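Local coordinates for hypothetical protein (Streptococcus pneumoniae, PDB 2HIY) that is of unknown function but belongs to a conserved bacterial family, DUF1697, and builds two four-stranded antiparallel sheets, at residues Q116-A119 / T120-L124; K150-Y153 / H154-L158. All coordinates share one frame; numbering follows the deposited sequence.

Interaction 1. Residues Q116-A119 / T120-L124; sequences QVIA and TVESL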
loop_
_atom_site.group_PDB
_atom_site.type_symbol
_atom_site.label_atom_id
_atom_site.label_comp_id
_atom_site.label_asym_id
_atom_site.label_seq_id
_atom_site.Cartn_x
_atom_site.Cartn_y
_atom_site.Cartn_z
ATOM N N GLN D 116 30.268 14.849 12.152
ATOM C CA GLN D 116 30.145 13.999 10.975
ATOM C C GLN D 116 28.835 14.236 10.229
ATOM O O GLN D 116 28.815 14.269 8.994
ATOM C CB GLN D 116 30.299 12.528 11.347
ATOM C CG GLN D 116 30.188 11.583 10.135
ATOM C CD GLN D 116 31.237 11.827 9.047
ATOM O OE1 GLN D 116 31.002 12.531 8.018
ATOM N NE2 GLN D 116 32.399 11.230 9.250
ATOM N N VAL D 117 27.751 14.416 10.983
ATOM C CA VAL D 117 26.468 14.733 10.343
ATOM C C VAL D 117 26.537 16.029 9.548
ATOM O O VAL D 117 26.126 16.084 8.389
ATOM C CB VAL D 117 25.346 14.838 11.396
ATOM C CG1 VAL D 117 24.028 15.326 10.768
ATOM C CG2 VAL D 117 25.134 13.487 12.077
ATOM N N ILE D 118 27.171 17.047 10.139
ATOM C CA ILE D 118 27.306 18.322 9.434
ATOM C C ILE D 118 28.112 18.135 8.145
ATOM O O ILE D 118 27.754 18.624 7.087
ATOM C CB ILE D 118 27.979 19.350 10.364
ATOM C CG1 ILE D 118 27.023 19.728 11.512
ATOM C CG2 ILE D 118 28.373 20.589 9.595
ATOM C CD1 ILE D 118 27.684 20.596 12.621
ATOM N N ALA D 119 29.219 17.385 8.243
ATOM C CA ALA D 119 30.051 17.224 7.040
ATOM C C ALA D 119 29.296 16.489 5.951
ATOM O O ALA D 119 29.326 16.868 4.783
ATOM C CB ALA D 119 31.364 16.472 7.384
ATOM N N THR D 120 28.567 15.454 6.333
ATOM C CA THR D 120 27.777 14.699 5.354
ATOM C C THR D 120 26.687 15.577 4.736
ATOM O O THR D 120 26.558 15.620 3.515
ATOM C CB THR D 120 27.177 13.483 6.032
ATOM O OG1 THR D 120 28.250 12.625 6.445
ATOM C CG2 THR D 120 26.260 12.703 5.058
ATOM N N VAL D 121 25.945 16.298 5.580
ATOM C CA VAL D 121 24.886 17.142 5.038
ATOM C C VAL D 121 25.458 18.229 4.122
ATOM O O VAL D 121 24.921 18.484 3.057
ATOM C CB VAL D 121 24.027 17.732 6.145
ATOM C CG1 VAL D 121 23.064 18.735 5.577
ATOM C CG2 VAL D 121 23.237 16.627 6.845
ATOM N N GLU D 122 26.589 18.800 4.527
ATOM C CA GLU D 122 27.191 19.862 3.719
ATOM C C GLU D 122 27.664 19.338 2.387
ATOM O O GLU D 122 27.825 20.156 1.452
ATOM C CB GLU D 122 28.394 20.464 4.462
ATOM C CG GLU D 122 27.995 21.467 5.530
ATOM C CD GLU D 122 29.197 21.966 6.351
ATOM O OE1 GLU D 122 30.272 21.299 6.377
ATOM O OE2 GLU D 122 29.036 22.999 7.023
ATOM N N SER D 123 27.938 18.042 2.272
ATOM C CA SER D 123 28.383 17.432 1.002
ATOM C C SER D 123 27.254 17.286 -0.018
ATOM O O SER D 123 27.505 17.025 -1.194
ATOM C CB SER D 123 29.029 16.049 1.221
ATOM O OG SER D 123 28.055 15.022 1.446
ATOM N N LEU D 124 26.006 17.420 0.426
ATOM C CA LEU D 124 24.878 17.217 -0.464
ATOM C C LEU D 124 24.611 18.479 -1.295
ATOM O O LEU D 124 24.679 19.596 -0.776
ATOM C CB LEU D 124 23.638 16.874 0.351
ATOM C CG LEU D 124 23.735 15.702 1.323
ATOM C CD1 LEU D 124 22.405 15.560 2.068
ATOM C CD2 LEU D 124 24.061 14.401 0.580
#
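Gln116 and Thr120 meet one helical turn apart because of how their torsions are set. In Gln116, CG lies anti to the backbone N, and the chain then bends at chi2 (60°). This swings the amide forward along the helix, toward Thr120. In Thr120 (chi1 -64°) the hydroxyl sits beside the backbone N and faces the preceding turn. Thr120 OG1 therefore stands 3.2 Å from Gln116 OE1 and 3.1 Å from Gln116 O. Both are acceptors, and which of them takes the hydroxyl proton is not settled. The same carbonyl oxygen also receives the backbone amide, with Thr120 N 2.9 Å from Gln116 O.

The next backbone bonds are those of a regular alpha-helix. Val121 N donates to Val117 O at 2.8 Å, with an N-H...O angle of 170°, and Glu122 N to Ile118 O. Helix 114-122 is the first helix of a beta-alpha-beta-beta-alpha-beta unit with the strand order of a ferredoxin-like fold. It makes the crossover between strands 102-108 and 129-133. Its inner side carries Val117 and Val121. Their branches meet loosely, Val117 CG1 lying 4.2 Å from Val121 CG2. Both valines also pack on Ile138 and Phe162.

Ile118 and Glu122 run side by side and point the same way. The carboxylate end reaches the isoleucine branch methyl, with Glu122 OE2 3.6 Å from Ile118 CG2. This is van der Waals contact, and both side chains also touch Phe133. Beyond Glu122 the pattern weakens. Ser123 N makes weak bonds to Ala119 O and to Thr120 O. The Ser123 hydroxyl folds back over the last turn. Ser123 OG donates to Thr120 O at 2.6 Å, in the carbonyl plane and on a lone pair.

Interaction 2. Residues K150-Y153 / H154-L158; sequences KTAY and HKYLL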
loop_
_atom_site.group_PDB
_atom_site.type_symbol
_atom_site.label_atom_id
_atom_site.label_comp_id
_atom_site.label_asym_id
_atom_site.label_seq_id
_atom_site.Cartn_x
_atom_site.Cartn_y
_atom_site.Cartn_z
ATOM N N LYS D 150 13.031 16.677 -6.313
ATOM C CA LYS D 150 14.400 16.998 -6.724
ATOM C C LYS D 150 15.262 17.509 -5.585
ATOM O O LYS D 150 16.431 17.805 -5.796
ATOM C CB LYS D 150 14.385 18.033 -7.848
ATOM C CG LYS D 150 13.768 17.526 -9.179
ATOM C CD LYS D 150 13.553 18.728 -10.146
ATOM C CE LYS D 150 12.817 18.340 -11.419
ATOM N NZ LYS D 150 13.745 17.771 -12.442
ATOM N N THR D 151 14.710 17.595 -4.376
ATOM C CA THR D 151 15.503 18.093 -3.271
ATOM C C THR D 151 16.503 17.043 -2.750
ATOM O O THR D 151 16.281 15.822 -2.874
ATOM C CB THR D 151 14.626 18.553 -2.067
ATOM O OG1 THR D 151 13.859 17.458 -1.538
ATOM C CG2 THR D 151 13.720 19.725 -2.458
ATOM N N ALA D 152 17.586 17.522 -2.147
ATOM C CA ALA D 152 18.522 16.625 -1.475
ATOM C C ALA D 152 17.838 15.923 -0.319
ATOM O O ALA D 152 18.147 14.755 -0.031
ATOM C CB ALA D 152 19.708 17.424 -0.976
ATOM N N TYR D 153 16.946 16.608 0.388
ATOM C CA TYR D 153 16.204 15.973 1.472
ATOM C C TYR D 153 15.530 14.691 0.984
ATOM O O TYR D 153 15.681 13.612 1.607
ATOM C CB TYR D 153 15.158 16.952 2.022
ATOM C CG TYR D 153 14.439 16.449 3.242
ATOM C CD1 TYR D 153 14.983 16.666 4.500
ATOM C CD2 TYR D 153 13.214 15.781 3.154
ATOM C CE1 TYR D 153 14.359 16.182 5.662
ATOM C CE2 TYR D 153 12.576 15.282 4.309
ATOM C CZ TYR D 153 13.147 15.512 5.543
ATOM O OH TYR D 153 12.482 15.032 6.659
ATOM N N HIS D 154 14.801 14.794 -0.110
ATOM C CA HIS D 154 14.123 13.632 -0.654
ATOM C C HIS D 154 15.070 12.611 -1.252
ATOM O O HIS D 154 14.919 11.391 -0.998
ATOM C CB HIS D 154 13.130 14.074 -1.718
ATOM C CG HIS D 154 12.490 12.929 -2.414
ATOM N ND1 HIS D 154 11.623 12.074 -1.756
ATOM C CD2 HIS D 154 12.619 12.466 -3.676
ATOM C CE1 HIS D 154 11.240 11.133 -2.607
ATOM N NE2 HIS D 154 11.814 11.353 -3.778
ATOM N N LYS D 155 15.998 13.082 -2.100
ATOM C CA LYS D 155 16.811 12.151 -2.889
ATOM C C LYS D 155 17.857 11.437 -2.101
ATOM O O LYS D 155 18.226 10.314 -2.501
ATOM C CB LYS D 155 17.500 12.879 -4.026
ATOM C CG LYS D 155 16.491 13.347 -5.072
ATOM C CD LYS D 155 17.162 14.186 -6.142
ATOM C CE LYS D 155 18.188 13.382 -6.909
ATOM N NZ LYS D 155 18.760 14.219 -8.007
ATOM N N TYR D 156 18.385 12.055 -1.036
ATOM C CA TYR D 156 19.598 11.537 -0.431
ATOM C C TYR D 156 19.532 11.118 1.001
ATOM O O TYR D 156 20.440 10.428 1.434
ATOM C CB TYR D 156 20.785 12.515 -0.577
ATOM C CG TYR D 156 21.022 13.022 -1.973
ATOM C CD1 TYR D 156 21.076 12.152 -3.064
ATOM C CD2 TYR D 156 21.170 14.383 -2.208
ATOM C CE1 TYR D 156 21.291 12.639 -4.369
ATOM C CE2 TYR D 156 21.385 14.871 -3.497
ATOM C CZ TYR D 156 21.431 13.993 -4.562
ATOM O OH TYR D 156 21.634 14.474 -5.841
ATOM N N LEU D 157 18.500 11.477 1.758
ATOM C CA LEU D 157 18.563 11.161 3.187
ATOM C C LEU D 157 18.528 9.676 3.538
ATOM O O LEU D 157 19.035 9.266 4.587
ATOM C CB LEU D 157 17.529 11.932 3.997
ATOM C CG LEU D 157 17.925 13.369 4.340
ATOM C CD1 LEU D 157 16.839 13.978 5.195
ATOM C CD2 LEU D 157 19.317 13.477 5.013
ATOM N N LEU D 158 17.923 8.854 2.686
ATOM C CA LEU D 158 17.996 7.398 2.927
ATOM C C LEU D 158 19.368 6.815 2.642
ATOM O O LEU D 158 19.660 5.677 3.012
ATOM C CB LEU D 158 16.963 6.637 2.113
ATOM C CG LEU D 158 15.525 6.752 2.599
ATOM C CD1 LEU D 158 14.635 6.091 1.546
ATOM C CD2 LEU D 158 15.290 6.118 3.963
HETATM O O HOH W 1 18.513 16.893 -7.270
#
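Thr151 OG1 is gripped from two directions. It accepts the backbone amide of His154, with His154 N 3.2 Å from Thr151 OG1 and an N-H...O angle of 162°. It is also hydrogen-bonded to the backbone oxygen of Tyr148. Thr151 is the N-cap of helix 152-156. Its chi1 of 62° places the hydroxyl between the backbone N and the carbonyl carbon, where it can face the first turn. The two earlier amides of that turn, those of Ala152 and Tyr153, bond to the carboxylate of Glu129.

Two backbone bonds then set the helix. Lys155 N lies 2.9 Å from Thr151 O, and Tyr156 N is bonded to Ala152 O. The second is more bent, with an N-H...O angle of 147°. By its place in the chain this short helix corresponds to the second helix of a ferredoxin-like unit, on the connection from strand 137-142 to strand 166-170.

Two apolar pairs run along it. In one of its two conformers Leu157 CD1 lies over one face of the Tyr153 ring, as the two side chains cross at a slant; the closeness of this approach is doubtful. The Tyr153 ring also meets Trp140 edge-to-face and makes a cation-pi contact with Lys142. Further round the helix, Ala152 CB lies 3.6 Å from Tyr156 CD2, in apolar contact with the ring. One face of that Tyr156 ring carries Lys155 CB.

The Lys155 chain bends at chi3, which helps bring its ammonium back towards the start of the helix. A water joins the two ends. It accepts from Lys155 NZ at 2.8 Å and donates to Lys150 O at 2.7 Å. His154 faces a second subunit, where its ring meets that of His70.

Overall arrangement
Interaction 1 comes first along the chain, and interaction 2 follows after the hairpin of strands 129-133 and 137-142. Their centres are 13 Å apart, on the same side of the chain's centre. Both helices, 114-122 and 152-156, belong to connections of the sheet 129-133, 137-142, 102-108 and 166-170. They meet directly where Leu124 at the end of interaction 1 packs on Ala152 and Tyr156 of interaction 2. Phe162 and Trp140 also touch residues of both. The two helical elements thus share one apolar layer against this sheet. Interaction 2 alone of the two reaches a second subunit.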